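Local coordinates for TraM protein (Plasmid R64, PDB 3WZ3) that probably serves, through the periplasmic part studied here, as an inner-membrane component of a plasmid-encoded type IVB secretion system, at residues 66-72 against 95-101; 20-24 against 48-52; 115-119 against 130-134. One frame throughout, in Å; residues are numbered along the deposited sequence.

Contact 1 (66-72 against 95-101)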
loop_
_atom_site.group_PDB
_atom_site.type_symbol
_atom_site.label_atom_id
_atom_site.label_comp_id
_atom_site.label_asym_id
_atom_site.label_seq_id
_atom_site.Cartn_x
_atom_site.Cartn_y
_atom_site.Cartn_z
HETATM N N MSE A 66 -19.759 -1.977 -2.511
HETATM C CA MSE A 66 -18.935 -1.495 -3.595
HETATM C C MSE A 66 -17.555 -2.123 -3.527
HETATM O O MSE A 66 -17.051 -2.433 -2.442
HETATM C CB MSE A 66 -18.804 0.027 -3.530
HETATM C CG MSE A 66 -20.113 0.775 -3.832
HETATM SE SE MSE A 66 -19.791 2.701 -3.900
HETATM C CE MSE A 66 -21.475 3.277 -4.691
ATOM N N ASN A 67 -16.962 -2.326 -4.692
ATOM C CA ASN A 67 -15.578 -2.749 -4.756
ATOM C C ASN A 67 -14.705 -1.509 -4.778
ATOM O O ASN A 67 -15.160 -0.440 -5.175
ATOM C CB ASN A 67 -15.327 -3.548 -6.032
ATOM C CG ASN A 67 -16.039 -4.894 -6.033
ATOM O OD1 ASN A 67 -16.369 -5.429 -4.990
ATOM N ND2 ASN A 67 -16.247 -5.452 -7.217
ATOM N N LEU A 68 -13.455 -1.649 -4.349
ATOM C CA LEU A 68 -12.466 -0.590 -4.530
ATOM C C LEU A 68 -11.526 -1.010 -5.639
ATOM O O LEU A 68 -11.021 -2.133 -5.629
ATOM C CB LEU A 68 -11.655 -0.384 -3.256
ATOM C CG LEU A 68 -10.634 0.760 -3.324
ATOM C CD1 LEU A 68 -11.324 2.118 -3.443
ATOM C CD2 LEU A 68 -9.748 0.750 -2.079
ATOM N N THR A 69 -11.304 -0.116 -6.600
ATOM C CA THR A 69 -10.372 -0.361 -7.686
ATOM C C THR A 69 -9.295 0.710 -7.637
ATOM O O THR A 69 -9.551 1.828 -7.212
ATOM C CB THR A 69 -11.093 -0.339 -9.043
ATOM O OG1 THR A 69 -11.567 0.983 -9.306
ATOM C CG2 THR A 69 -12.290 -1.299 -9.008
ATOM N N ALA A 70 -8.086 0.361 -8.051
ATOM C CA ALA A 70 -7.005 1.340 -8.046
ATOM C C ALA A 70 -5.952 1.021 -9.073
ATOM O O ALA A 70 -5.676 -0.154 -9.353
ATOM C CB ALA A 70 -6.345 1.404 -6.660
ATOM N N THR A 71 -5.335 2.085 -9.578
ATOM C CA THR A 71 -4.226 1.960 -10.508
ATOM C C THR A 71 -3.048 2.748 -9.956
ATOM O O THR A 71 -3.196 3.910 -9.593
ATOM C CB THR A 71 -4.591 2.498 -11.895
ATOM O OG1 THR A 71 -5.668 1.723 -12.447
ATOM C CG2 THR A 71 -3.385 2.390 -12.829
ATOM N N THR A 72 -1.887 2.102 -9.904
ATOM C CA THR A 72 -0.662 2.730 -9.413
ATOM C C THR A 72 0.180 3.137 -10.606
ATOM O O THR A 72 0.431 2.323 -11.508
ATOM C CB THR A 72 0.116 1.762 -8.500
ATOM O OG1 THR A 72 -0.728 1.378 -7.410
ATOM C CG2 THR A 72 1.363 2.422 -7.951
ATOM N N PRO A 95 2.186 7.720 -7.724
ATOM C CA PRO A 95 0.806 8.181 -7.953
ATOM C C PRO A 95 -0.152 6.994 -7.816
ATOM O O PRO A 95 0.192 5.903 -8.277
ATOM C CB PRO A 95 0.824 8.664 -9.416
ATOM C CG PRO A 95 2.256 8.627 -9.869
ATOM C CD PRO A 95 2.992 7.705 -8.956
ATOM N N VAL A 96 -1.308 7.209 -7.182
ATOM C CA VAL A 96 -2.330 6.183 -7.095
ATOM C C VAL A 96 -3.679 6.844 -7.349
ATOM O O VAL A 96 -3.998 7.860 -6.733
ATOM C CB VAL A 96 -2.353 5.533 -5.700
ATOM C CG1 VAL A 96 -3.483 4.504 -5.612
ATOM C CG2 VAL A 96 -1.005 4.904 -5.399
ATOM N N ARG A 97 -4.455 6.285 -8.268
ATOM C CA ARG A 97 -5.828 6.742 -8.435
ATOM C C ARG A 97 -6.728 5.585 -8.037
ATOM O O ARG A 97 -6.446 4.443 -8.363
ATOM C CB ARG A 97 -6.095 7.213 -9.872
ATOM C CG ARG A 97 -5.796 6.212 -10.948
ATOM C CD ARG A 97 -5.904 6.873 -12.339
ATOM N NE ARG A 97 -5.604 5.949 -13.432
ATOM C CZ ARG A 97 -6.493 5.132 -13.989
ATOM N NH1 ARG A 97 -7.747 5.117 -13.559
ATOM N NH2 ARG A 97 -6.129 4.327 -14.979
HETATM N N MSE A 98 -7.784 5.878 -7.297
HETATM C CA MSE A 98 -8.680 4.813 -6.845
HETATM C C MSE A 98 -10.133 5.230 -6.896
HETATM O O MSE A 98 -10.459 6.414 -6.879
HETATM C CB MSE A 98 -8.292 4.326 -5.442
HETATM C CG MSE A 98 -8.516 5.318 -4.330
HETATM SE SE MSE A 98 -7.946 4.646 -2.561
HETATM C CE MSE A 98 -6.032 4.733 -2.825
ATOM N N ARG A 99 -11.010 4.242 -6.960
ATOM C CA ARG A 99 -12.426 4.535 -7.137
ATOM C C ARG A 99 -13.288 3.446 -6.533
ATOM O O ARG A 99 -13.023 2.267 -6.737
ATOM C CB ARG A 99 -12.753 4.676 -8.630
ATOM C CG ARG A 99 -14.154 5.229 -8.862
ATOM C CD ARG A 99 -14.430 5.428 -10.331
ATOM N NE ARG A 99 -15.563 6.328 -10.514
ATOM C CZ ARG A 99 -15.898 6.883 -11.672
ATOM N NH1 ARG A 99 -15.178 6.638 -12.759
ATOM N NH2 ARG A 99 -16.950 7.687 -11.735
ATOM N N LEU A 100 -14.318 3.849 -5.796
ATOM C CA LEU A 100 -15.324 2.909 -5.306
ATOM C C LEU A 100 -16.360 2.681 -6.398
ATOM O O LEU A 100 -16.926 3.641 -6.921
ATOM C CB LEU A 100 -15.955 3.445 -4.015
ATOM C CG LEU A 100 -15.021 3.394 -2.806
ATOM C CD1 LEU A 100 -15.454 4.375 -1.700
ATOM C CD2 LEU A 100 -14.934 1.962 -2.290
ATOM N N VAL A 101 -16.573 1.418 -6.751
ATOM C CA VAL A 101 -17.429 1.056 -7.874
ATOM C C VAL A 101 -18.464 0.019 -7.460
ATOM O O VAL A 101 -18.120 -1.052 -6.977
ATOM C CB VAL A 101 -16.600 0.511 -9.047
ATOM C CG1 VAL A 101 -17.512 0.048 -10.183
ATOM C CG2 VAL A 101 -15.623 1.573 -9.534
#
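Leu68 and Leu100 meet through their methyl branches, with Leu68 CD1 3.8 Å from Leu100 CD2. With chi1 at -177° and chi2 at 66°, Leu68 turns CD1 toward the neighbouring strand. Next along the same face, Ala70 CB lies 3.7 Å from Met98 CB, and Thr72 runs alongside Val96. Met98 is a selenomethionine. Phe22 of helix 7-22 packs against Leu68, Ala70 and Met98, and Ile57 of helix 57-64 against both leucines.

Between the side chains runs a regular backbone ladder. Asn67 with Val101, Thr69 with Arg99 and Thr71 with Arg97 are hydrogen-bonded pairs, each with two N-H...O bonds. Thr71 N reaches Arg97 O at 2.9 Å.

The other face is mostly polar. Arg97 extends beside Thr71, and Thr71 OG1 sits over one face of its guanidinium, 3.7 Å from Arg97 NH2. This is packing rather than a hydrogen bond. The charge of Arg97 is met by a salt bridge from NH1 to Glu109. Arg99 runs outward, extended, and gives its NE to the carbonyl of Lys107.

The two-faced pairing is that of an antiparallel beta hairpin, here strands 67-82 and 88-101 at one side of the NTF2-like sheet.

Contact 2 (20-24 against 48-52)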
loop_
_atom_site.group_PDB
_atom_site.type_symbol
_atom_site.label_atom_id
_atom_site.label_comp_id
_atom_site.label_asym_id
_atom_site.label_seq_id
_atom_site.Cartn_x
_atom_site.Cartn_y
_atom_site.Cartn_z
ATOM N N THR A 20 -2.254 -4.570 -4.512
ATOM C CA THR A 20 -3.028 -5.455 -3.657
ATOM C C THR A 20 -3.817 -4.685 -2.605
ATOM O O THR A 20 -4.970 -5.021 -2.304
ATOM C CB THR A 20 -2.102 -6.469 -2.957
ATOM O OG1 THR A 20 -1.333 -7.154 -3.949
ATOM C CG2 THR A 20 -2.926 -7.490 -2.171
ATOM N N ALA A 21 -3.210 -3.641 -2.040
ATOM C CA ALA A 21 -3.820 -2.929 -0.936
ATOM C C ALA A 21 -5.113 -2.219 -1.318
ATOM O O ALA A 21 -6.020 -2.096 -0.497
ATOM C CB ALA A 21 -2.832 -1.924 -0.358
ATOM N N PHE A 22 -5.193 -1.749 -2.562
ATOM C CA PHE A 22 -6.296 -0.880 -2.946
ATOM C C PHE A 22 -7.183 -1.422 -4.060
ATOM O O PHE A 22 -7.989 -0.699 -4.619
ATOM C CB PHE A 22 -5.787 0.537 -3.238
ATOM C CG PHE A 22 -5.209 1.208 -2.027
ATOM C CD1 PHE A 22 -6.019 1.550 -0.959
ATOM C CD2 PHE A 22 -3.860 1.458 -1.946
ATOM C CE1 PHE A 22 -5.476 2.144 0.183
ATOM C CE2 PHE A 22 -3.312 2.056 -0.819
ATOM C CZ PHE A 22 -4.128 2.399 0.249
ATOM N N ASN A 23 -7.071 -2.722 -4.320
ATOM C CA ASN A 23 -8.052 -3.453 -5.119
ATOM C C ASN A 23 -8.757 -4.478 -4.251
ATOM O O ASN A 23 -8.233 -5.552 -3.997
ATOM C CB ASN A 23 -7.391 -4.070 -6.346
ATOM C CG ASN A 23 -7.027 -3.009 -7.373
ATOM O OD1 ASN A 23 -7.864 -2.601 -8.176
ATOM N ND2 ASN A 23 -5.790 -2.538 -7.332
ATOM N N LEU A 24 -9.938 -4.101 -3.777
ATOM C CA LEU A 24 -10.644 -4.853 -2.750
ATOM C C LEU A 24 -12.036 -5.219 -3.229
ATOM O O LEU A 24 -12.724 -4.436 -3.899
ATOM C CB LEU A 24 -10.757 -4.022 -1.476
ATOM C CG LEU A 24 -9.440 -3.589 -0.825
ATOM C CD1 LEU A 24 -9.761 -2.674 0.353
ATOM C CD2 LEU A 24 -8.568 -4.774 -0.385
ATOM N N TYR A 48 -1.558 2.072 6.375
ATOM C CA TYR A 48 -2.568 1.558 5.444
ATOM C C TYR A 48 -3.974 1.693 6.056
ATOM O O TYR A 48 -4.894 2.161 5.403
ATOM C CB TYR A 48 -2.230 0.097 5.124
ATOM C CG TYR A 48 -3.228 -0.692 4.308
ATOM C CD1 TYR A 48 -3.824 -0.149 3.181
ATOM C CD2 TYR A 48 -3.488 -2.018 4.614
ATOM C CE1 TYR A 48 -4.704 -0.887 2.414
ATOM C CE2 TYR A 48 -4.378 -2.777 3.841
ATOM C CZ TYR A 48 -4.978 -2.189 2.747
ATOM O OH TYR A 48 -5.853 -2.921 1.970
ATOM N N VAL A 49 -4.137 1.298 7.317
ATOM C CA VAL A 49 -5.432 1.402 7.976
ATOM C C VAL A 49 -5.875 2.866 8.019
ATOM O O VAL A 49 -7.044 3.168 7.757
ATOM C CB VAL A 49 -5.377 0.785 9.394
ATOM C CG1 VAL A 49 -6.669 1.109 10.178
ATOM C CG2 VAL A 49 -5.143 -0.723 9.320
ATOM N N ASN A 50 -4.956 3.781 8.332
ATOM C CA ASN A 50 -5.257 5.213 8.292
ATOM C C ASN A 50 -5.725 5.678 6.917
ATOM O O ASN A 50 -6.682 6.466 6.832
ATOM C CB ASN A 50 -4.049 6.040 8.743
ATOM C CG ASN A 50 -4.392 7.515 8.938
ATOM O OD1 ASN A 50 -5.237 7.854 9.760
ATOM N ND2 ASN A 50 -3.733 8.384 8.186
ATOM N N ALA A 51 -5.060 5.214 5.855
ATOM C CA ALA A 51 -5.439 5.599 4.494
ATOM C C ALA A 51 -6.851 5.107 4.143
ATOM O O ALA A 51 -7.641 5.828 3.509
ATOM C CB ALA A 51 -4.415 5.089 3.479
ATOM N N LEU A 52 -7.180 3.884 4.556
ATOM C CA LEU A 52 -8.522 3.370 4.327
ATOM C C LEU A 52 -9.537 4.250 5.072
ATOM O O LEU A 52 -10.548 4.659 4.499
ATOM C CB LEU A 52 -8.611 1.911 4.793
ATOM C CG LEU A 52 -7.827 0.871 3.992
ATOM C CD1 LEU A 52 -7.813 -0.437 4.758
ATOM C CD2 LEU A 52 -8.423 0.715 2.592
#
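Tyr48 swings its ring toward Ala21 and Phe22 because CG lies anti to the backbone N (chi1 173°). Phe22 comes from the other helix with CG anti to its carbonyl carbon. The two side chains run antiparallel past one another, and Tyr48 presents its rim to the Phe22 ring face in an offset T-shaped pair. The centroids are 5.5 Å apart and the planes stand at 81°. The closest ring atoms are Phe22 CE1 and Tyr48 CE1, at 3.8 Å.

The phenol end is fixed by a short hydrogen bond. Tyr48 OH donates to Ala21 O at 2.6 Å. The hydroxyl lies in the plane of the Ala21 carbonyl and meets one lone pair of its oxygen, with a C=O...O angle of 124°. This bond satisfies a buried hydroxyl. It also draws the Tyr48 ring against the methyl of Ala21, where CB is 3.5 Å from Tyr48 CE1.

Smaller groups close the sides. Ala51 CB meets the edge of the Phe22 ring, 4.2 Å from CZ. Leu52 CD2 approaches the same ring obliquely and also touches Leu24 CD1. Beyond the pair, Phe22 reaches Phe114 of the sheet, while Ile33 of helix 29-35 packs on Leu24 and Tyr48.

This is a buried helix-helix contact of the alpha+beta NTF2-like fold, joining helix 42-54 to helix 7-22 on the face of the sheet that Phe22 packs against.

Contact 3 (115-119 against 130-134)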
loop_
_atom_site.group_PDB
_atom_site.type_symbol
_atom_site.label_atom_id
_atom_site.label_comp_id
_atom_site.label_asym_id
_atom_site.label_seq_id
_atom_site.Cartn_x
_atom_site.Cartn_y
_atom_site.Cartn_z
ATOM N N GLU A 115 3.494 7.796 -0.327
ATOM C CA GLU A 115 4.894 7.618 0.062
ATOM C C GLU A 115 5.006 6.336 0.868
ATOM O O GLU A 115 4.230 6.117 1.803
ATOM C CB GLU A 115 5.399 8.810 0.865
ATOM C CG GLU A 115 6.863 8.669 1.250
ATOM C CD GLU A 115 7.325 9.827 2.061
ATOM O OE1 GLU A 115 7.918 9.609 3.144
ATOM O OE2 GLU A 115 7.068 10.975 1.635
ATOM N N ILE A 116 5.961 5.498 0.494
ATOM C CA ILE A 116 6.180 4.186 1.067
ATOM C C ILE A 116 7.652 4.086 1.458
ATOM O O ILE A 116 8.521 4.317 0.614
ATOM C CB ILE A 116 5.900 3.112 -0.027
ATOM C CG1 ILE A 116 4.460 3.244 -0.534
ATOM C CG2 ILE A 116 6.187 1.710 0.489
ATOM C CD1 ILE A 116 3.495 2.983 0.521
ATOM N N THR A 117 7.952 3.779 2.715
ATOM C CA THR A 117 9.316 3.442 3.095
ATOM C C THR A 117 9.399 1.941 3.342
ATOM O O THR A 117 8.640 1.387 4.159
ATOM C CB THR A 117 9.826 4.205 4.311
ATOM O OG1 THR A 117 9.907 5.605 3.998
ATOM C CG2 THR A 117 11.237 3.745 4.653
ATOM N N ILE A 118 10.295 1.298 2.608
ATOM C CA ILE A 118 10.515 -0.139 2.666
ATOM C C ILE A 118 11.831 -0.369 3.378
ATOM O O ILE A 118 12.835 0.287 3.061
ATOM C CB ILE A 118 10.587 -0.724 1.255
ATOM C CG1 ILE A 118 9.234 -0.572 0.571
ATOM C CG2 ILE A 118 10.996 -2.208 1.305
ATOM C CD1 ILE A 118 9.261 -0.822 -0.923
ATOM N N GLN A 119 11.847 -1.262 4.358
ATOM C CA GLN A 119 13.096 -1.621 5.026
ATOM C C GLN A 119 13.434 -3.088 4.793
ATOM O O GLN A 119 12.557 -3.911 4.567
ATOM C CB GLN A 119 13.026 -1.342 6.533
ATOM C CG GLN A 119 12.019 -2.221 7.283
ATOM C CD GLN A 119 11.845 -1.795 8.737
ATOM O OE1 GLN A 119 12.456 -0.827 9.196
ATOM N NE2 GLN A 119 11.015 -2.516 9.469
HETATM N N MSE A 130 11.902 -7.955 2.763
HETATM C CA MSE A 130 11.473 -6.560 2.818
HETATM C C MSE A 130 10.123 -6.421 3.496
HETATM O O MSE A 130 9.317 -7.361 3.502
HETATM C CB MSE A 130 11.344 -6.007 1.398
HETATM C CG MSE A 130 12.695 -5.793 0.721
HETATM SE SE MSE A 130 12.553 -5.090 -1.112
HETATM C CE MSE A 130 12.067 -6.739 -2.008
ATOM N N GLU A 131 9.857 -5.225 4.010
ATOM C CA GLU A 131 8.516 -4.880 4.480
ATOM C C GLU A 131 8.358 -3.370 4.484
ATOM O O GLU A 131 9.335 -2.621 4.636
ATOM C CB GLU A 131 8.260 -5.455 5.882
ATOM C CG GLU A 131 9.019 -4.758 6.962
ATOM C CD GLU A 131 8.980 -5.471 8.302
ATOM O OE1 GLU A 131 8.285 -6.512 8.423
ATOM O OE2 GLU A 131 9.646 -4.991 9.249
ATOM N N ILE A 132 7.128 -2.912 4.313
ATOM C CA ILE A 132 6.826 -1.493 4.367
ATOM C C ILE A 132 6.704 -1.042 5.816
ATOM O O ILE A 132 5.821 -1.508 6.551
ATOM C CB ILE A 132 5.499 -1.228 3.637
ATOM C CG1 ILE A 132 5.657 -1.559 2.146
ATOM C CG2 ILE A 132 5.059 0.215 3.867
ATOM C CD1 ILE A 132 4.330 -1.587 1.368
ATOM N N ARG A 133 7.568 -0.123 6.233
ATOM C CA ARG A 133 7.521 0.366 7.610
ATOM C C ARG A 133 6.774 1.668 7.784
ATOM O O ARG A 133 6.457 2.047 8.916
ATOM C CB ARG A 133 8.918 0.510 8.208
ATOM C CG ARG A 133 9.780 1.478 7.448
ATOM C CD ARG A 133 11.077 1.800 8.204
ATOM N NE ARG A 133 10.862 2.727 9.299
ATOM C CZ ARG A 133 11.087 2.437 10.576
ATOM N NH1 ARG A 133 11.542 1.233 10.917
ATOM N NH2 ARG A 133 10.850 3.346 11.515
ATOM N N GLN A 134 6.467 2.342 6.677
ATOM C CA GLN A 134 5.691 3.582 6.723
ATOM C C GLN A 134 4.955 3.781 5.421
ATOM O O GLN A 134 5.526 3.569 4.357
ATOM C CB GLN A 134 6.584 4.797 6.998
ATOM C CG GLN A 134 5.763 6.061 7.303
ATOM C CD GLN A 134 6.602 7.209 7.795
ATOM O OE1 GLN A 134 6.330 7.787 8.849
ATOM N NE2 GLN A 134 7.611 7.562 7.035
HETATM O O HOH W 1 7.870 7.174 4.352
#
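Gln119 lies alongside Glu131 and crosses Arg133 at about a right angle, so its amide joins the two. Gln119 OE1 accepts from Arg133 NH1 at 2.8 Å, and Gln119 NE2 donates to Glu131 OE2 at 2.8 Å. OE1 lies in the guanidinium plane. NH1 is tilted from the plane of the Gln119 carbonyl. Glu131 OE2 uses its anti lone pair and lies close to the Gln119 amide plane. With both ends bonded, the amide's rotation is fixed. Glu131 OE1 makes a salt bridge to Lys126.

Arg133 reaches this position through a classic beta bulge. Arg133 and Gln134 both face Thr117. Thr117 O accepts from Arg133 N at 2.8 Å, while its bond from Gln134 N is weak at 3.5 Å. Arg133 psi is -12°, far from extended, which brings its side chain to the same face as Gln119.

One water bridges three side chains on that face. It donates to Glu115 OE1, accepts from Gln134 NE2, and bonds Thr117 OG1 at 2.6 Å. Glu115 OE2 is also salt-bridged to Arg138, and Thr117 OG1 bonded to Thr91.

The opposite face is apolar. Ile116 CG2 touches Ile132 CG1 at 3.7 Å, and Ile118 CG2 rests on Met130 CB at 3.8 Å. Phe13 and Ala17 of helix 7-22 pack here.

This is an antiparallel beta hairpin with a classic bulge, in the last two strands of the NTF2-like sheet.

Along the chain contact 2 closes before contact 1 opens, and contact 3 comes last. Contacts 1 and 3 are two hairpins of one four-stranded antiparallel sheet, ordered as in the sequence. Their centres are about 21 Å apart, on opposite sides of the chain's centre, and strands 88-101 and 110-120 join them as neighbours. Contact 2 is more central, its centre about 10 Å from that of contact 1 and about 14 Å from that of contact 3. It touches contact 1 directly: Leu24 N lies 2.9 Å from Leu68 O. Helix 7-22 packs on both hairpins. The three contacts thus unite helices and sheet into one compact periplasmic domain.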